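Local atomic coordinates of heme-binding protein A (Haemophilus parasuis 29755, PDB entry 3TPA), a protein that probably binds glutathione as the periplasmic solute-binding component of a peptide-type ABC import system, and is also named as a haem-binding protein. Residues Phe192-Asn197 / Val203-Asn208; Thr16-Leu21 / Phe32-Gln37; Asn83-Pro88 / Gln176-Thr181. The protein carries 1 engineered substitution. All blocks are in the same frame, centred on the assembly; numbering follows the deposited sequence. Where two conformers were deposited one is given.

All three contacts lie on the same side of the chain's centre. Along the sequence they are not interleaved: 16-21 meets 32-37 first, 83-88 meets 176-181 next, and the 192-194/202-207 hairpin of interaction 1 closes last. The hairpin touches both of the others. The centres of interactions 1 and 2 are about 13 Å apart, those of interactions 1 and 3 about 16 Å. It meets interaction 2 through a probable hydrogen bond from Y205 to A34 and through packing of F194 on L21 and V203 on P18, and interaction 3 through a probable hydrogen bond between K84 NZ and T196 OG1. Interactions 2 and 3 do not touch. The hairpin edge of the mixed sheet thus adjoins loops from distant parts of the chain.

Interaction 1: Phe192-Asn197 / Val203-Asn208; sequences FIFQTN and VRYTAN. Unlike the reference sequence in segment 192-197: N197 (reference Tyr).
CB of F192 packs 4.1 Å from CB of Y205. F194 sets the edge of its ring against V203, with F194 CE1 3.9 Å from V203 CG1. CG of F194 lies anti to the backbone N (chi1 174°), which carries the ring along the face it shares with Y205; CE1 of that tyrosine also approaches the phenylalanine edge. The Y205 hydroxyl bonds to the carbonyl of A34. On the other face, I193 crosses N208 at about a right angle, CD1 resting 3.8 Å from the asparagine CA.

Between these faces the backbones pair. I193 N gives T206 O a nearly straight bond of 2.7 Å, and T206 N returns one to I193 O at 3.0 Å. Beyond the strand end, Q195 N still reaches R204 O.

At the polar edge Q195 and R204 run side by side, NE2 of the glutamine 3.6 Å from CD of the arginine, their amide and guanidinium planes almost parallel. The same NE2 donates to O of N197, a poorly ordered residue that differs from the reference sequence; this favours the amide's rotation. The arrangement is an antiparallel beta hairpin whose strand 192-194 forms one edge of a mixed sheet.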
loop_
_atom_site.group_PDB
_atom_site.type_symbol
_atom_site.label_atom_id
_atom_site.label_comp_id
_atom_site.label_asym_id
_atom_site.label_seq_id
_atom_site.Cartn_x
_atom_site.Cartn_y
_atom_site.Cartn_z
ATOM N N PHE A 192 17.020 -5.969 13.716
ATOM C CA PHE A 192 17.637 -4.850 14.421
ATOM C C PHE A 192 16.973 -4.597 15.765
ATOM O O PHE A 192 15.774 -4.829 15.937
ATOM C CB PHE A 192 17.625 -3.573 13.566
ATOM C CG PHE A 192 18.437 -3.689 12.302
ATOM C CD1 PHE A 192 19.803 -3.455 12.317
ATOM C CD2 PHE A 192 17.839 -4.045 11.107
ATOM C CE1 PHE A 192 20.557 -3.565 11.167
ATOM C CE2 PHE A 192 18.586 -4.165 9.948
ATOM C CZ PHE A 192 19.958 -3.921 9.985
ATOM N N ILE A 193 17.781 -4.130 16.713
ATOM C CA ILE A 193 17.349 -3.809 18.068
ATOM C C ILE A 193 17.267 -2.298 18.270
ATOM O O ILE A 193 18.226 -1.569 17.997
ATOM C CB ILE A 193 18.354 -4.362 19.081
ATOM C CG1 ILE A 193 18.387 -5.898 19.011
ATOM C CG2 ILE A 193 18.021 -3.864 20.492
ATOM C CD1 ILE A 193 19.610 -6.514 19.668
ATOM N N PHE A 194 16.123 -1.825 18.737
ATOM C CA PHE A 194 15.947 -0.410 19.051
ATOM C C PHE A 194 16.826 -0.023 20.248
ATOM O O PHE A 194 16.641 -0.531 21.358
ATOM C CB PHE A 194 14.462 -0.151 19.339
ATOM C CG PHE A 194 14.143 1.243 19.824
ATOM C CD1 PHE A 194 14.000 2.293 18.933
ATOM C CD2 PHE A 194 13.936 1.486 21.175
ATOM C CE1 PHE A 194 13.683 3.572 19.383
ATOM C CE2 PHE A 194 13.620 2.754 21.632
ATOM C CZ PHE A 194 13.493 3.800 20.740
ATOM N N GLN A 195 17.772 0.883 20.022
ATOM C CA GLN A 195 18.636 1.362 21.095
ATOM C C GLN A 195 17.828 2.172 22.104
ATOM O O GLN A 195 17.197 3.167 21.748
ATOM C CB GLN A 195 19.776 2.211 20.527
ATOM C CG GLN A 195 21.082 2.087 21.293
ATOM C CD GLN A 195 22.177 2.966 20.722
ATOM O OE1 GLN A 195 23.187 2.472 20.219
ATOM N NE2 GLN A 195 21.984 4.278 20.799
ATOM N N THR A 196 17.848 1.742 23.362
ATOM C CA THR A 196 17.070 2.416 24.413
ATOM C C THR A 196 17.592 3.817 24.724
ATOM O O THR A 196 16.827 4.705 25.107
ATOM C CB THR A 196 16.998 1.583 25.717
ATOM O OG1 THR A 196 16.873 2.463 26.841
ATOM C CG2 THR A 196 18.252 0.737 25.893
ATOM N N ASN A 197 18.896 4.002 24.572
ATOM C CA ASN A 197 19.505 5.327 24.675
ATOM C C ASN A 197 19.351 6.091 23.357
ATOM O O ASN A 197 19.924 5.720 22.351
ATOM C CB ASN A 197 20.950 5.226 25.186
ATOM C CG ASN A 197 21.841 6.364 24.710
ATOM O OD1 ASN A 197 22.865 6.133 24.090
ATOM N ND2 ASN A 197 21.452 7.592 25.003
ATOM N N VAL A 203 16.742 8.312 15.357
ATOM C CA VAL A 203 16.381 6.988 15.877
ATOM C C VAL A 203 17.527 6.006 15.608
ATOM O O VAL A 203 17.967 5.858 14.476
ATOM C CB VAL A 203 15.067 6.459 15.280
ATOM C CG1 VAL A 203 14.606 5.240 16.032
ATOM C CG2 VAL A 203 13.977 7.522 15.316
ATOM N N ARG A 204 18.020 5.344 16.651
ATOM C CA ARG A 204 19.205 4.496 16.521
ATOM C C ARG A 204 18.951 3.005 16.744
ATOM O O ARG A 204 18.202 2.624 17.645
ATOM C CB ARG A 204 20.295 4.975 17.488
ATOM C CG ARG A 204 20.996 6.249 17.046
ATOM C CD ARG A 204 22.144 6.605 18.000
ATOM N NE ARG A 204 23.065 7.577 17.417
ATOM C CZ ARG A 204 22.831 8.883 17.358
ATOM N NH1 ARG A 204 21.702 9.376 17.842
ATOM N NH2 ARG A 204 23.723 9.694 16.811
ATOM N N TYR A 205 19.596 2.166 15.934
ATOM C CA TYR A 205 19.431 0.715 16.027
ATOM C C TYR A 205 20.767 0.009 15.990
ATOM O O TYR A 205 21.731 0.520 15.431
ATOM C CB TYR A 205 18.592 0.151 14.867
ATOM C CG TYR A 205 17.278 0.843 14.656
ATOM C CD1 TYR A 205 16.083 0.271 15.080
ATOM C CD2 TYR A 205 17.231 2.066 14.028
ATOM C CE1 TYR A 205 14.867 0.923 14.886
ATOM C CE2 TYR A 205 16.030 2.724 13.829
ATOM C CZ TYR A 205 14.855 2.151 14.254
ATOM O OH TYR A 205 13.678 2.826 14.049
ATOM N N THR A 206 20.787 -1.189 16.563
ATOM C CA THR A 206 21.940 -2.079 16.514
ATOM C C THR A 206 21.533 -3.443 15.990
ATOM O O THR A 206 20.424 -3.901 16.248
ATOM C CB THR A 206 22.528 -2.274 17.918
ATOM O OG1 THR A 206 22.999 -1.013 18.415
ATOM C CG2 THR A 206 23.681 -3.265 17.873
ATOM N N ALA A 207 22.424 -4.108 15.266
ATOM C CA ALA A 207 22.110 -5.432 14.739
ATOM C C ALA A 207 21.849 -6.445 15.853
ATOM O O ALA A 207 22.524 -6.454 16.883
ATOM C CB ALA A 207 23.227 -5.928 13.827
ATOM N N ASN A 208 20.858 -7.300 15.622
ATOM C CA ASN A 208 20.555 -8.416 16.500
ATOM C C ASN A 208 21.438 -9.614 16.166
ATOM O O ASN A 208 21.309 -10.220 15.097
ATOM C CB ASN A 208 19.082 -8.803 16.346
ATOM C CG ASN A 208 18.702 -10.006 17.181
ATOM O OD1 ASN A 208 19.445 -10.420 18.075
ATOM N ND2 ASN A 208 17.526 -10.574 16.899
#

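Interaction 2: Thr16-Leu21 / Phe32-Gln37; sequences TAPMKL and FNASSQ
The methyl group of A34 is the close-packed point of this contact, in which the loop after strand 9-14 packs on the turn that leads into helix 36-39. Both P18 and L21 bear on that methyl from the 16-21 side. CD2 of L21 comes to 3.7 Å from CB of A34, and the P18 ring presents CG to the same CB of A34 at 3.9 Å, with its own CB scarcely farther. L21 achieves this although its CB leaves the backbone at an angle to the other segment: with CG anti to the carbonyl carbon (chi1 -65°), the branch turns back and brings one methyl to A34.

The neighbouring part of the contact is looser and polar. The backbone carbonyl oxygen of L21 only approaches CB of S35, at 3.7 Å, and no direct bond joins the two segments there. A water fills the role instead, donating to K20 O at 2.7 Å and lying 2.6 Å from S35 OG. That hydroxyl sits between the backbone N and the carbonyl carbon of its own residue (chi1 57°), which directs it to the water. S35 OG has a further, weak bond to D31 O, and the D31 carboxylate makes weak bonds to the backbone N atoms of M19 and K20.

Within 32-37 the carbonyl of F32 accepts from both S35 N and Q37 N, which reach it from opposite faces of its plane, so the turn is braced from within. The chemistry therefore implies a join that relies on methyl packing for its direct contact and on a bridging water for the polar link between the two segments themselves, with D31 adding weak bonds to both.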
loop_
_atom_site.group_PDB
_atom_site.type_symbol
_atom_site.label_atom_id
_atom_site.label_comp_id
_atom_site.label_asym_id
_atom_site.label_seq_id
_atom_site.Cartn_x
_atom_site.Cartn_y
_atom_site.Cartn_z
ATOM N N THR A 16 10.600 13.350 8.273
ATOM C CA THR A 16 9.882 13.651 9.513
ATOM C C THR A 16 10.123 12.603 10.601
ATOM O O THR A 16 10.441 11.455 10.307
ATOM C CB THR A 16 8.375 13.782 9.259
ATOM O OG1 THR A 16 7.876 12.543 8.750
ATOM C CG2 THR A 16 8.089 14.897 8.242
ATOM N N ALA A 17 9.969 13.007 11.859
ATOM C CA ALA A 17 10.191 12.102 12.980
ATOM C C ALA A 17 9.042 11.088 13.036
ATOM O O ALA A 17 7.883 11.464 12.860
ATOM C CB ALA A 17 10.273 12.891 14.276
ATOM N N PRO A 18 9.349 9.794 13.239
ATOM C CA PRO A 18 8.231 8.836 13.285
ATOM C C PRO A 18 7.367 9.049 14.527
ATOM O O PRO A 18 7.886 9.075 15.643
ATOM C CB PRO A 18 8.927 7.467 13.335
ATOM C CG PRO A 18 10.325 7.748 13.783
ATOM C CD PRO A 18 10.659 9.121 13.257
ATOM N N MET A 19 6.064 9.201 14.323
ATOM C CA MET A 19 5.128 9.450 15.421
ATOM C C MET A 19 4.956 8.243 16.345
ATOM O O MET A 19 4.986 8.374 17.570
ATOM C CB MET A 19 3.770 9.889 14.863
ATOM C CG MET A 19 3.835 11.184 14.064
ATOM S SD MET A 19 4.269 12.595 15.096
ATOM C CE MET A 19 4.856 13.760 13.862
ATOM N N LYS A 20 4.788 7.062 15.758
ATOM C CA LYS A 20 4.545 5.853 16.548
ATOM C C LYS A 20 5.548 4.742 16.254
ATOM O O LYS A 20 5.800 4.431 15.097
ATOM C CB LYS A 20 3.112 5.371 16.303
ATOM C CG LYS A 20 2.084 6.154 17.110
ATOM C CD LYS A 20 0.726 6.111 16.457
ATOM C CE LYS A 20 -0.213 7.134 17.076
ATOM N NZ LYS A 20 -1.398 7.360 16.203
ATOM N N LEU A 21 6.129 4.150 17.293
ATOM C CA LEU A 21 7.032 3.010 17.102
ATOM C C LEU A 21 6.350 1.667 17.390
ATOM O O LEU A 21 6.980 0.717 17.869
ATOM C CB LEU A 21 8.282 3.160 17.967
ATOM C CG LEU A 21 9.182 4.346 17.603
ATOM C CD1 LEU A 21 10.210 4.569 18.679
ATOM C CD2 LEU A 21 9.854 4.148 16.238
ATOM N N PHE A 32 6.257 2.655 9.910
ATOM C CA PHE A 32 6.603 1.240 9.805
ATOM C C PHE A 32 8.095 1.046 9.568
ATOM O O PHE A 32 8.696 0.107 10.070
ATOM C CB PHE A 32 5.812 0.590 8.672
ATOM C CG PHE A 32 4.348 0.391 8.970
ATOM C CD1 PHE A 32 3.905 0.115 10.252
ATOM C CD2 PHE A 32 3.410 0.446 7.945
ATOM C CE1 PHE A 32 2.527 -0.094 10.516
ATOM C CE2 PHE A 32 2.034 0.233 8.202
ATOM C CZ PHE A 32 1.601 -0.023 9.484
ATOM N N ASN A 33 8.701 1.952 8.812
ATOM C CA ASN A 33 10.115 1.847 8.498
ATOM C C ASN A 33 10.987 1.900 9.761
ATOM O O ASN A 33 12.082 1.334 9.801
ATOM C CB ASN A 33 10.520 2.973 7.534
ATOM C CG ASN A 33 10.000 2.743 6.142
ATOM O OD1 ASN A 33 9.923 1.605 5.695
ATOM N ND2 ASN A 33 9.631 3.818 5.444
ATOM N N ALA A 34 10.501 2.604 10.777
ATOM C CA ALA A 34 11.208 2.746 12.054
ATOM C C ALA A 34 10.889 1.632 13.051
ATOM O O ALA A 34 11.557 1.515 14.068
ATOM C CB ALA A 34 10.879 4.093 12.679
ATOM N N SER A 35 9.854 0.833 12.788
ATOM C CA SER A 35 9.492 -0.236 13.725
ATOM C C SER A 35 9.410 -1.633 13.086
ATOM O O SER A 35 10.374 -2.390 13.098
ATOM C CB SER A 35 8.185 0.102 14.444
ATOM O OG SER A 35 7.134 0.323 13.519
ATOM N N SER A 36 8.261 -1.963 12.517
ATOM C CA SER A 36 8.025 -3.293 11.970
ATOM C C SER A 36 9.122 -3.730 11.007
ATOM O O SER A 36 9.470 -4.912 10.948
ATOM C CB SER A 36 6.657 -3.339 11.279
ATOM O OG SER A 36 6.439 -2.127 10.568
ATOM N N GLN A 37 9.662 -2.779 10.246
ATOM C CA GLN A 37 10.566 -3.118 9.158
ATOM C C GLN A 37 11.936 -3.529 9.660
ATOM O O GLN A 37 12.630 -4.268 8.978
ATOM C CB GLN A 37 10.678 -1.983 8.121
ATOM C CG GLN A 37 9.464 -1.824 7.200
ATOM C CD GLN A 37 9.331 -2.934 6.157
ATOM O OE1 GLN A 37 10.269 -3.236 5.426
ATOM N NE2 GLN A 37 8.152 -3.530 6.081
HETATM O O HOH W 1 5.241 2.139 13.882
#

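Interaction 3: Asn83-Pro88 / Gln176-Thr181; sequences NKTFSP and QGKPET
An Asx turn in the loop after strand 69-74 here faces the C-terminal end of helix 167-175, where a Schellman motif at G177 lets the chain leave the helix. Between the segments, T85 and K178 reach toward each other tip to tip, CG2 of the threonine 3.6 Å from NZ of the lysine. Q176 slides past T85 in the opposite direction, its OE1 standing 4.2 Å from CG2 of T85.

The turn sets the position of T85. N83 OD1 accepts from T85 N at 2.7 Å, with the donor tilted 23° from the carbonyl plane. From there CG2 extends anti to the backbone N of T85 (chi1 -60° for OG1) and becomes the part of the residue that meets the other segment.

On the helix side, the lysine and glutamine hold one another. K178 NZ donates to Q176 OE1 at 2.8 Å, approaching from well above the amide carbonyl plane instead of along a lone pair; a bend at the last lysine torsion (chi4 66°) turns the ammonium group to it. Q172 of helix 167-175 supplies a second donor to Q176 OE1, and the same NE2 also bonds to T85 O, so Q172 bridges the two sides. K178 to T181 forms a type I beta turn, closed by T181 N on K178 O, which leads into helix 181-184.

The direct meeting of the segments is thus a methyl laid against a polar pair already bonded to each other. It is a slight surface contact, and the polar linkage between its segments runs through Q172.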
loop_
_atom_site.group_PDB
_atom_site.type_symbol
_atom_site.label_atom_id
_atom_site.label_comp_id
_atom_site.label_asym_id
_atom_site.label_seq_id
_atom_site.Cartn_x
_atom_site.Cartn_y
_atom_site.Cartn_z
ATOM N N ASN A 83 16.067 -5.556 26.740
ATOM C CA ASN A 83 16.604 -4.242 27.057
ATOM C C ASN A 83 16.834 -4.190 28.552
ATOM O O ASN A 83 16.751 -5.217 29.219
ATOM C CB ASN A 83 15.692 -3.116 26.552
ATOM C CG ASN A 83 14.319 -3.136 27.183
ATOM O OD1 ASN A 83 14.165 -3.431 28.362
ATOM N ND2 ASN A 83 13.308 -2.812 26.393
ATOM N N LYS A 84 17.138 -3.020 29.092
ATOM C CA LYS A 84 17.490 -2.953 30.514
ATOM C C LYS A 84 16.285 -3.188 31.415
ATOM O O LYS A 84 16.433 -3.431 32.604
ATOM C CB LYS A 84 18.199 -1.638 30.866
ATOM C CG LYS A 84 17.496 -0.362 30.411
ATOM C CD LYS A 84 18.224 0.869 30.961
ATOM C CE LYS A 84 17.547 2.175 30.557
ATOM N NZ LYS A 84 17.895 2.591 29.172
ATOM N N THR A 85 15.097 -3.120 30.824
ATOM C CA THR A 85 13.839 -3.322 31.539
ATOM C C THR A 85 13.304 -4.750 31.395
ATOM O O THR A 85 12.513 -5.204 32.215
ATOM C CB THR A 85 12.757 -2.353 31.006
ATOM O OG1 THR A 85 13.186 -0.999 31.192
ATOM C CG2 THR A 85 11.432 -2.566 31.709
ATOM N N PHE A 86 13.735 -5.450 30.348
ATOM C CA PHE A 86 13.163 -6.746 30.017
ATOM C C PHE A 86 14.156 -7.766 29.462
ATOM O O PHE A 86 14.942 -7.470 28.563
ATOM C CB PHE A 86 12.025 -6.562 29.013
ATOM C CG PHE A 86 11.529 -7.846 28.427
ATOM C CD1 PHE A 86 10.701 -8.684 29.160
ATOM C CD2 PHE A 86 11.879 -8.212 27.137
ATOM C CE1 PHE A 86 10.232 -9.888 28.616
ATOM C CE2 PHE A 86 11.423 -9.406 26.574
ATOM C CZ PHE A 86 10.599 -10.250 27.315
ATOM N N SER A 87 14.111 -8.974 30.006
ATOM C CA SER A 87 14.865 -10.086 29.443
ATOM C C SER A 87 13.955 -11.310 29.327
ATOM O O SER A 87 13.439 -11.793 30.328
ATOM C CB SER A 87 16.077 -10.410 30.309
ATOM O OG SER A 87 17.088 -11.034 29.537
ATOM N N PRO A 88 13.766 -11.825 28.103
ATOM C CA PRO A 88 12.823 -12.936 27.951
ATOM C C PRO A 88 13.375 -14.220 28.562
ATOM O O PRO A 88 14.597 -14.409 28.615
ATOM C CB PRO A 88 12.701 -13.080 26.436
ATOM C CG PRO A 88 14.042 -12.665 25.936
ATOM C CD PRO A 88 14.497 -11.546 26.855
ATOM N N GLN A 176 3.796 -4.039 35.846
ATOM C CA GLN A 176 4.620 -2.937 36.336
ATOM C C GLN A 176 3.893 -1.596 36.258
ATOM O O GLN A 176 4.410 -0.568 36.691
ATOM C CB GLN A 176 5.958 -2.886 35.595
ATOM C CG GLN A 176 6.899 -4.019 35.984
ATOM C CD GLN A 176 8.169 -4.041 35.158
ATOM O OE1 GLN A 176 8.145 -3.762 33.962
ATOM N NE2 GLN A 176 9.288 -4.373 35.796
ATOM N N GLY A 177 2.676 -1.623 35.730
ATOM C CA GLY A 177 1.865 -0.428 35.632
ATOM C C GLY A 177 2.265 0.522 34.515
ATOM O O GLY A 177 1.871 1.684 34.532
ATOM N N LYS A 178 3.031 0.034 33.539
ATOM C CA LYS A 178 3.409 0.861 32.386
ATOM C C LYS A 178 3.281 0.138 31.030
ATOM O O LYS A 178 4.272 -0.056 30.317
ATOM C CB LYS A 178 4.817 1.449 32.571
ATOM C CG LYS A 178 5.858 0.458 33.072
ATOM C CD LYS A 178 7.246 1.081 33.078
ATOM C CE LYS A 178 8.261 0.204 33.805
ATOM N NZ LYS A 178 8.518 -1.100 33.129
ATOM N N PRO A 179 2.046 -0.245 30.664
ATOM C CA PRO A 179 1.803 -0.999 29.428
ATOM C C PRO A 179 2.146 -0.164 28.201
ATOM O O PRO A 179 2.425 -0.723 27.131
ATOM C CB PRO A 179 0.296 -1.284 29.476
ATOM C CG PRO A 179 -0.261 -0.214 30.350
ATOM C CD PRO A 179 0.796 0.034 31.393
ATOM N N GLU A 180 2.120 1.157 28.351
ATOM C CA GLU A 180 2.459 2.045 27.244
ATOM C C GLU A 180 3.846 1.745 26.703
ATOM O O GLU A 180 4.128 1.940 25.530
ATOM C CB GLU A 180 2.371 3.516 27.664
ATOM C CG GLU A 180 0.973 4.100 27.544
ATOM C CD GLU A 180 0.020 3.546 28.588
ATOM O OE1 GLU A 180 0.482 3.204 29.705
ATOM O OE2 GLU A 180 -1.193 3.461 28.291
ATOM N N THR A 181 4.712 1.251 27.569
ATOM C CA THR A 181 6.088 1.001 27.184
ATOM C C THR A 181 6.160 0.000 26.029
ATOM O O THR A 181 7.135 -0.017 25.276
ATOM C CB THR A 181 6.919 0.520 28.368
ATOM O OG1 THR A 181 6.936 1.541 29.371
ATOM C CG2 THR A 181 8.341 0.234 27.948
#